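Local coordinates for beta-glucosidase (Saccharopolyspora erythraea D, PDB 5M6G), which probably hydrolyses terminal, non-reducing beta-D-glucosyl residues with release of beta-D-glucose, as a member of glycosyl hydrolase family 3, at residues V70-A75 against V88-G93; N99-W104 against N135-A140; N485-S490 against A525-S530. One frame throughout, in Å; residues are numbered along the deposited sequence.

Contact 1 (V70-A75 against V88-G93). With SOR (sorbitol), chain L.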
loop_
_atom_site.group_PDB
_atom_site.type_symbol
_atom_site.label_atom_id
_atom_site.label_comp_id
_atom_site.label_asym_id
_atom_site.label_seq_id
_atom_site.Cartn_x
_atom_site.Cartn_y
_atom_site.Cartn_z
ATOM N N VAL A 70 16.585 -9.635 -4.019
ATOM C CA VAL A 70 17.137 -8.806 -5.083
ATOM C C VAL A 70 16.034 -8.439 -6.064
ATOM O O VAL A 70 15.146 -9.253 -6.360
ATOM C CB VAL A 70 18.328 -9.500 -5.790
ATOM C CG1 VAL A 70 17.910 -10.772 -6.568
ATOM C CG2 VAL A 70 19.050 -8.514 -6.689
ATOM N N GLU A 71 16.086 -7.204 -6.559
ATOM C CA GLU A 71 15.106 -6.736 -7.528
ATOM C C GLU A 71 15.370 -7.395 -8.880
ATOM O O GLU A 71 16.519 -7.531 -9.305
ATOM C CB GLU A 71 15.172 -5.210 -7.635
ATOM C CG GLU A 71 13.847 -4.525 -7.955
ATOM C CD GLU A 71 13.447 -4.656 -9.413
ATOM O OE1 GLU A 71 14.337 -4.603 -10.284
ATOM O OE2 GLU A 71 12.238 -4.810 -9.682
ATOM N N ARG A 72 14.291 -7.802 -9.554
ATOM C CA ARG A 72 14.414 -8.697 -10.705
ATOM C C ARG A 72 15.282 -8.114 -11.819
ATOM O O ARG A 72 15.921 -8.872 -12.553
ATOM C CB ARG A 72 13.028 -9.036 -11.250
ATOM C CG ARG A 72 12.215 -7.779 -11.571
ATOM C CD ARG A 72 10.955 -8.091 -12.384
ATOM N NE ARG A 72 11.249 -8.463 -13.767
ATOM C CZ ARG A 72 11.398 -7.585 -14.754
ATOM N NH1 ARG A 72 11.295 -6.291 -14.501
ATOM N NH2 ARG A 72 11.652 -8.001 -15.990
ATOM N N LYS A 73 15.313 -6.784 -11.979
ATOM C CA LYS A 73 16.139 -6.212 -13.041
ATOM C C LYS A 73 17.627 -6.469 -12.820
ATOM O O LYS A 73 18.402 -6.422 -13.784
ATOM C CB LYS A 73 15.887 -4.708 -13.168
ATOM C CG LYS A 73 14.523 -4.353 -13.756
ATOM C CD LYS A 73 14.405 -2.853 -14.058
ATOM C CE LYS A 73 14.511 -2.018 -12.786
ATOM N NZ LYS A 73 13.323 -2.206 -11.898
ATOM N N ALA A 74 18.044 -6.735 -11.584
ATOM C CA ALA A 74 19.457 -6.936 -11.287
ATOM C C ALA A 74 19.914 -8.379 -11.440
ATOM O O ALA A 74 21.125 -8.616 -11.537
ATOM C CB ALA A 74 19.782 -6.467 -9.867
ATOM N N ALA A 75 18.997 -9.344 -11.455
ATOM C CA ALA A 75 19.395 -10.749 -11.491
ATOM C C ALA A 75 18.303 -11.576 -12.146
ATOM O O ALA A 75 17.187 -11.656 -11.627
ATOM C CB ALA A 75 19.683 -11.268 -10.080
ATOM N N VAL A 88 13.308 -12.770 -4.588
ATOM C CA VAL A 88 13.309 -11.741 -5.617
ATOM C C VAL A 88 12.067 -10.888 -5.407
ATOM O O VAL A 88 11.049 -11.367 -4.896
ATOM C CB VAL A 88 13.344 -12.356 -7.037
ATOM C CG1 VAL A 88 13.225 -11.290 -8.120
ATOM C CG2 VAL A 88 14.634 -13.167 -7.234
ATOM N N LEU A 89 12.157 -9.605 -5.767
ATOM C CA LEU A 89 10.986 -8.736 -5.775
ATOM C C LEU A 89 10.874 -8.032 -7.117
ATOM O O LEU A 89 11.848 -7.892 -7.863
ATOM C CB LEU A 89 11.001 -7.666 -4.656
ATOM C CG LEU A 89 11.871 -6.414 -4.858
ATOM C CD1 LEU A 89 11.286 -5.194 -4.142
ATOM C CD2 LEU A 89 13.306 -6.641 -4.393
ATOM N N SER A 90 9.651 -7.613 -7.426
ATOM C CA SER A 90 9.418 -6.579 -8.420
ATOM C C SER A 90 9.229 -5.275 -7.665
ATOM O O SER A 90 8.327 -5.171 -6.827
ATOM C CB SER A 90 8.189 -6.881 -9.283
ATOM O OG SER A 90 8.490 -7.817 -10.291
ATOM N N GLY A 91 10.096 -4.303 -7.917
ATOM C CA GLY A 91 9.812 -2.959 -7.464
ATOM C C GLY A 91 8.594 -2.405 -8.197
ATOM O O GLY A 91 8.074 -3.004 -9.140
ATOM N N GLY A 92 8.124 -1.243 -7.749
ATOM C CA GLY A 92 7.013 -0.593 -8.415
ATOM C C GLY A 92 7.312 -0.382 -9.885
ATOM O O GLY A 92 8.369 0.147 -10.245
ATOM N N GLY A 93 6.396 -0.803 -10.748
ATOM C CA GLY A 93 6.586 -0.663 -12.175
ATOM C C GLY A 93 7.435 -1.732 -12.823
ATOM O O GLY A 93 7.637 -1.681 -14.040
HETATM C C1 SOR L . 7.662 0.357 0.669
HETATM C C2 SOR L . 7.696 -0.466 -0.607
HETATM C C3 SOR L . 9.003 -0.183 -1.342
HETATM C C4 SOR L . 8.946 -0.692 -2.780
HETATM C C5 SOR L . 9.936 0.020 -3.706
HETATM C C6 SOR L . 9.549 -0.296 -5.147
HETATM O O1 SOR L . 6.336 0.563 1.091
HETATM O O2 SOR L . 7.600 -1.844 -0.289
HETATM O O3 SOR L . 10.045 -0.823 -0.652
HETATM O O4 SOR L . 9.193 -2.083 -2.804
HETATM O O5 SOR L . 9.949 1.427 -3.495
HETATM O O6 SOR L . 10.150 0.623 -6.035
#
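Glu71 reaches past the end of its own strand to meet the backbone N of Gly91, its chain bent at chi2 (-76°), which brings the carboxylate there; Gly91 N gives its hydrogen to OE2 at 2.8 Å on the anti lone pair, in a nearly straight bond (166°). The other oxygen, OE1, takes two donors from opposite faces of the carboxylate plane: the backbone N of Lys73 at 2.9 Å and, as a salt bridge, Lys73 NZ at 3.1 Å. Ser94 OG also bonds OE2 and Arg72 NH1. Strands 68-71 and 87-90 pair in parallel, the two strands of a beta-alpha-beta unit joined through helix 77-82, in the TIM-barrel-like N-terminal domain. Leu89 supplies both links, its N bonding Val70 O at 3.1 Å and its O accepting from Arg72 N at 3.0 Å. Ser90 OG, against Arg72 CD, is bonded to Tyr126 OH and Ser94 O. With an alanine in place of Glu71, the Gly91 N-H would probably lose its acceptor and the Lys73 ammonium its charged mate. The glycine loop 91-93 borders the sorbitol pocket: Gly92 N lies 3.1 Å from sorbitol C6, and Gly91 CA 3.5 Å from the same carbon.

Contact 2 (N99-W104 against N135-A140)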
loop_
_atom_site.group_PDB
_atom_site.type_symbol
_atom_site.label_atom_id
_atom_site.label_comp_id
_atom_site.label_asym_id
_atom_site.label_seq_id
_atom_site.Cartn_x
_atom_site.Cartn_y
_atom_site.Cartn_z
ATOM N N ASN A 99 2.936 -6.813 -20.086
ATOM C CA ASN A 99 2.379 -6.756 -18.738
ATOM C C ASN A 99 0.981 -7.369 -18.772
ATOM O O ASN A 99 -0.022 -6.684 -18.971
ATOM C CB ASN A 99 2.365 -5.320 -18.228
ATOM C CG ASN A 99 1.871 -5.207 -16.800
ATOM O OD1 ASN A 99 1.347 -6.168 -16.218
ATOM N ND2 ASN A 99 2.029 -4.015 -16.223
ATOM N N THR A 100 0.912 -8.676 -18.563
ATOM C CA THR A 100 -0.333 -9.422 -18.476
ATOM C C THR A 100 -0.255 -10.343 -17.276
ATOM O O THR A 100 0.843 -10.687 -16.822
ATOM C CB THR A 100 -0.613 -10.267 -19.731
ATOM O OG1 THR A 100 0.367 -11.309 -19.838
ATOM C CG2 THR A 100 -0.619 -9.419 -20.994
ATOM N N PRO A 101 -1.404 -10.762 -16.729
ATOM C CA PRO A 101 -1.360 -11.739 -15.626
ATOM C C PRO A 101 -0.633 -13.026 -15.986
ATOM O O PRO A 101 0.108 -13.563 -15.153
ATOM C CB PRO A 101 -2.842 -11.987 -15.323
ATOM C CG PRO A 101 -3.510 -10.713 -15.705
ATOM C CD PRO A 101 -2.754 -10.194 -16.909
ATOM N N GLN A 102 -0.812 -13.534 -17.211
ATOM C CA GLN A 102 -0.102 -14.750 -17.610
ATOM C C GLN A 102 1.406 -14.527 -17.658
ATOM O O GLN A 102 2.185 -15.401 -17.254
ATOM C CB GLN A 102 -0.594 -15.234 -18.977
ATOM C CG GLN A 102 0.063 -16.552 -19.364
ATOM C CD GLN A 102 0.151 -16.772 -20.855
ATOM O OE1 GLN A 102 -0.714 -16.329 -21.610
ATOM N NE2 GLN A 102 1.209 -17.461 -21.293
ATOM N N ALA A 103 1.840 -13.378 -18.180
ATOM C CA ALA A 103 3.272 -13.122 -18.285
ATOM C C ALA A 103 3.928 -12.974 -16.913
ATOM O O ALA A 103 5.100 -13.348 -16.746
ATOM C CB ALA A 103 3.524 -11.883 -19.138
ATOM N N TRP A 104 3.208 -12.426 -15.929
ATOM C CA TRP A 104 3.736 -12.424 -14.563
ATOM C C TRP A 104 3.893 -13.845 -14.042
ATOM O O TRP A 104 4.905 -14.179 -13.415
ATOM C CB TRP A 104 2.826 -11.632 -13.624
ATOM C CG TRP A 104 2.968 -10.152 -13.688
ATOM C CD1 TRP A 104 2.398 -9.310 -14.600
ATOM C CD2 TRP A 104 3.712 -9.325 -12.783
ATOM N NE1 TRP A 104 2.751 -8.006 -14.325
ATOM C CE2 TRP A 104 3.558 -7.991 -13.214
ATOM C CE3 TRP A 104 4.507 -9.587 -11.655
ATOM C CZ2 TRP A 104 4.154 -6.919 -12.554
ATOM C CZ3 TRP A 104 5.107 -8.514 -10.998
ATOM C CH2 TRP A 104 4.928 -7.200 -11.453
ATOM N N ASN A 135 -1.413 -4.249 -7.972
ATOM C CA ASN A 135 -1.446 -2.996 -8.726
ATOM C C ASN A 135 -0.357 -2.852 -9.786
ATOM O O ASN A 135 -0.467 -1.951 -10.622
ATOM C CB ASN A 135 -1.377 -1.804 -7.768
ATOM C CG ASN A 135 -0.335 -1.991 -6.667
ATOM O OD1 ASN A 135 -0.668 -2.392 -5.556
ATOM N ND2 ASN A 135 0.926 -1.700 -6.976
ATOM N N ASN A 136 0.692 -3.668 -9.778
ATOM C CA ASN A 136 1.637 -3.622 -10.892
ATOM C C ASN A 136 1.119 -4.322 -12.142
ATOM O O ASN A 136 1.704 -4.152 -13.216
ATOM C CB ASN A 136 2.971 -4.267 -10.496
ATOM C CG ASN A 136 3.750 -3.427 -9.524
ATOM O OD1 ASN A 136 4.030 -2.245 -9.778
ATOM N ND2 ASN A 136 4.090 -4.017 -8.385
ATOM N N VAL A 137 0.057 -5.108 -12.032
ATOM C CA VAL A 137 -0.377 -5.996 -13.108
ATOM C C VAL A 137 -1.490 -5.309 -13.898
ATOM O O VAL A 137 -2.526 -4.930 -13.340
ATOM C CB VAL A 137 -0.850 -7.350 -12.563
ATOM C CG1 VAL A 137 -1.441 -8.176 -13.691
ATOM C CG2 VAL A 137 0.316 -8.107 -11.891
ATOM N N HIS A 138 -1.283 -5.163 -15.199
ATOM C CA HIS A 138 -2.317 -4.578 -16.037
ATOM C C HIS A 138 -3.549 -5.480 -16.071
ATOM O O HIS A 138 -3.446 -6.692 -16.285
ATOM C CB HIS A 138 -1.782 -4.345 -17.446
ATOM C CG HIS A 138 -2.752 -3.630 -18.328
ATOM N ND1 HIS A 138 -3.744 -4.285 -19.026
ATOM C CD2 HIS A 138 -2.916 -2.311 -18.582
ATOM C CE1 HIS A 138 -4.465 -3.398 -19.689
ATOM N NE2 HIS A 138 -3.979 -2.195 -19.439
ATOM N N GLY A 139 -4.719 -4.891 -15.840
ATOM C CA GLY A 139 -5.953 -5.647 -15.815
ATOM C C GLY A 139 -6.325 -6.225 -14.469
ATOM O O GLY A 139 -7.399 -6.824 -14.347
ATOM N N ALA A 140 -5.472 -6.080 -13.458
ATOM C CA ALA A 140 -5.831 -6.457 -12.102
ATOM C C ALA A 140 -6.772 -5.421 -11.500
ATOM O O ALA A 140 -6.725 -4.239 -11.847
ATOM C CB ALA A 140 -4.578 -6.582 -11.233
#
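The capped start of helix 101-116 meets the loop that leads from strand 125-128 to helix 146-152, and the amide of Asn99 makes the polar part of the join. Its OD1 receives His138 N at 3.0 Å in an almost straight bond (173°), while its ND2 gives a hydrogen to Asn136 O, also at 3.0 Å and in the plane of that carbonyl. With CG anti to the backbone N (chi1 -177°), the Asn99 amide is carried out to the loop backbone, where it bridges two successive peptide groups. A third bond fixes its rotation: Trp104 NE1 donates to Asn99 OD1 in the plane of the indole, from the face of the amide opposite to the one His138 N uses.

Within this N-terminal domain of the family 3 fold, Thr100 is the N-cap residue of the helix, its OG1 accepting from Ala103 N at 3.0 Å. One turn on, the indole of Trp104 lies with a face against Val137. The CG2 methyl of Val137 stands 3.4 Å from the centroid of the five-membered ring and only 9° off its normal, a close CH-pi contact, whereas the other methyl, CG1, packs on Pro101 CG at 3.8 Å. One branched side chain thus serves both the ring of the tryptophan and the ring of the proline. Farther along the indole, Trp104 CZ2 touches Asn136 CB at 3.6 Å, and the Asn136 amide lies nearly parallel to the ring plane. Its OD1 accepts from Gly93 N, beside the sorbitol pocket. Val137 to Ala140 form a type II beta turn, with Gly139 at the position whose positive phi suits glycine; Gly139 N is bonded to Thr460 OG1.

Contact 3 (N485-S490 against A525-S530)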
loop_
_atom_site.group_PDB
_atom_site.type_symbol
_atom_site.label_atom_id
_atom_site.label_comp_id
_atom_site.label_asym_id
_atom_site.label_seq_id
_atom_site.Cartn_x
_atom_site.Cartn_y
_atom_site.Cartn_z
ATOM N N ASN A 485 -15.455 24.573 -19.714
ATOM C CA ASN A 485 -15.845 25.411 -20.842
ATOM C C ASN A 485 -17.150 24.915 -21.447
ATOM O O ASN A 485 -17.323 23.717 -21.684
ATOM C CB ASN A 485 -14.743 25.427 -21.899
ATOM C CG ASN A 485 -13.516 26.173 -21.436
ATOM O OD1 ASN A 485 -13.615 27.123 -20.668
ATOM N ND2 ASN A 485 -12.354 25.746 -21.895
ATOM N N GLY A 486 -18.078 25.836 -21.691
ATOM C CA GLY A 486 -19.357 25.472 -22.251
ATOM C C GLY A 486 -20.459 25.305 -21.233
ATOM O O GLY A 486 -21.618 25.120 -21.624
ATOM N N VAL A 487 -20.139 25.354 -19.942
ATOM C CA VAL A 487 -21.187 25.302 -18.936
ATOM C C VAL A 487 -21.997 26.592 -19.012
ATOM O O VAL A 487 -21.468 27.664 -19.328
ATOM C CB VAL A 487 -20.603 25.085 -17.527
ATOM C CG1 VAL A 487 -19.898 26.347 -17.011
ATOM C CG2 VAL A 487 -21.692 24.646 -16.559
ATOM N N ASP A 488 -23.296 26.482 -18.749
ATOM C CA ASP A 488 -24.166 27.651 -18.700
ATOM C C ASP A 488 -25.335 27.335 -17.780
ATOM O O ASP A 488 -25.440 26.233 -17.235
ATOM C CB ASP A 488 -24.635 28.083 -20.105
ATOM C CG ASP A 488 -25.403 27.000 -20.849
ATOM O OD1 ASP A 488 -26.231 26.292 -20.242
ATOM O OD2 ASP A 488 -25.189 26.873 -22.074
ATOM N N GLY A 489 -26.229 28.315 -17.633
ATOM C CA GLY A 489 -27.346 28.216 -16.709
ATOM C C GLY A 489 -28.429 27.244 -17.119
ATOM O O GLY A 489 -29.357 27.026 -16.335
ATOM N N SER A 490 -28.323 26.635 -18.301
ATOM C CA SER A 490 -29.306 25.642 -18.716
ATOM C C SER A 490 -29.090 24.277 -18.068
ATOM O O SER A 490 -29.949 23.400 -18.215
ATOM C CB SER A 490 -29.295 25.487 -20.240
ATOM O OG SER A 490 -28.175 24.730 -20.672
ATOM N N ALA A 525 -14.492 27.968 -10.313
ATOM C CA ALA A 525 -15.021 29.326 -10.434
ATOM C C ALA A 525 -15.857 29.472 -11.697
ATOM O O ALA A 525 -16.928 30.094 -11.681
ATOM C CB ALA A 525 -13.880 30.343 -10.419
ATOM N N LYS A 526 -15.394 28.880 -12.797
ATOM C CA LYS A 526 -16.167 28.902 -14.033
ATOM C C LYS A 526 -17.522 28.228 -13.851
ATOM O O LYS A 526 -18.534 28.707 -14.376
ATOM C CB LYS A 526 -15.371 28.236 -15.153
ATOM C CG LYS A 526 -16.006 28.375 -16.526
ATOM C CD LYS A 526 -15.147 27.695 -17.574
ATOM C CE LYS A 526 -13.765 28.322 -17.613
ATOM N NZ LYS A 526 -13.839 29.725 -18.101
ATOM N N LEU A 527 -17.563 27.116 -13.108
ATOM C CA LEU A 527 -18.827 26.426 -12.868
ATOM C C LEU A 527 -19.730 27.232 -11.948
ATOM O O LEU A 527 -20.940 27.313 -12.178
ATOM C CB LEU A 527 -18.593 25.042 -12.262
ATOM C CG LEU A 527 -17.843 23.974 -13.061
ATOM C CD1 LEU A 527 -18.091 22.599 -12.443
ATOM C CD2 LEU A 527 -18.241 23.995 -14.508
ATOM N N ARG A 528 -19.176 27.800 -10.878
ATOM C CA ARG A 528 -20.020 28.602 -10.002
ATOM C C ARG A 528 -20.567 29.826 -10.728
ATOM O O ARG A 528 -21.707 30.233 -10.479
ATOM C CB ARG A 528 -19.248 29.010 -8.747
ATOM C CG ARG A 528 -18.732 27.826 -7.933
ATOM C CD ARG A 528 -18.420 28.189 -6.492
ATOM N NE ARG A 528 -17.806 29.504 -6.378
ATOM C CZ ARG A 528 -18.360 30.545 -5.764
ATOM N NH1 ARG A 528 -19.542 30.437 -5.170
ATOM N NH2 ARG A 528 -17.716 31.698 -5.735
ATOM N N ALA A 529 -19.783 30.413 -11.642
ATOM C CA ALA A 529 -20.233 31.601 -12.367
ATOM C C ALA A 529 -21.443 31.320 -13.243
ATOM O O ALA A 529 -22.126 32.260 -13.663
ATOM C CB ALA A 529 -19.106 32.161 -13.232
ATOM N N SER A 530 -21.724 30.053 -13.538
ATOM C CA SER A 530 -22.887 29.738 -14.351
ATOM C C SER A 530 -24.191 29.894 -13.584
ATOM O O SER A 530 -25.261 29.858 -14.210
ATOM C CB SER A 530 -22.772 28.312 -14.903
ATOM O OG SER A 530 -22.909 27.355 -13.866
#
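Val487 points its side chain at the end of helix 518-528 and meets Leu527 at about a right angle, CG1 of the valine resting 3.8 Å from CD2 of the leucine. The two methyls of Val487 part company beyond that: CG1 also lies over Lys526 O, while CG2, anti to the backbone N, leans towards Ser530 OG at 4.0 Å. Leu527 itself is buried, and its side chain continues inward onto Phe432, Ala494, Ala496 and Val534, so Val487, which also touches Phe432, extends an apolar cluster out to the loop.

Ser530 faces the loop as well. Its CB packs 4.0 Å from the carbonyl carbon of Asp488, and its carbonyl O sits 3.6 Å from Gly489 CA. The hydroxyl does not serve the loop but turns back to Leu527 O, bonding it at 2.6 Å in the plane of that carbonyl. The same oxygen accepts from Ser530 N, so two donors of one residue hold it as the helix runs out.

At the other edge of the contact, Lys526 and Asn485 run obliquely across each other. The lysine chain leaves the helix extended and then bends at chi3 (-60°) and chi4 (-67°), which lays CE alongside Asn485 OD1 at 3.3 Å; the contact is with the aliphatic part of the chain.

Asp488 points away from the helix, and its OD1 accepts both Ser490 N and Ser490 OG, the former closing an Asx turn. This loop leads into strand 493-499 and packs on the last turn of helix 518-528, the helix of the beta-alpha-beta crossover between the adjacent parallel strands 493-499 and 534-539 of the C-terminal domain.

Overall arrangement
The three contacts follow one another in series along the chain, each closing before the next opens. Contacts 1 and 2 both belong to the N-terminal family 3 domain, with centres 15 Å apart. Helix 101-116 is the next regular element after strand 87-90, and the two contacts touch through Asn136 OD1 and Gly93 N and through Ser90 against Trp104. Contact 1 contributes to the sorbitol pocket, and contact 2 stands behind it, holding the glycine loop 91-93 from the far side of the chain. Contact 3 lies at the surface of the C-terminal domain, its centre about 49 Å from that of contact 1 and 41 Å from that of contact 2; it thus belongs to the packing of the second domain, away from the sorbitol pocket and the magnesium sites.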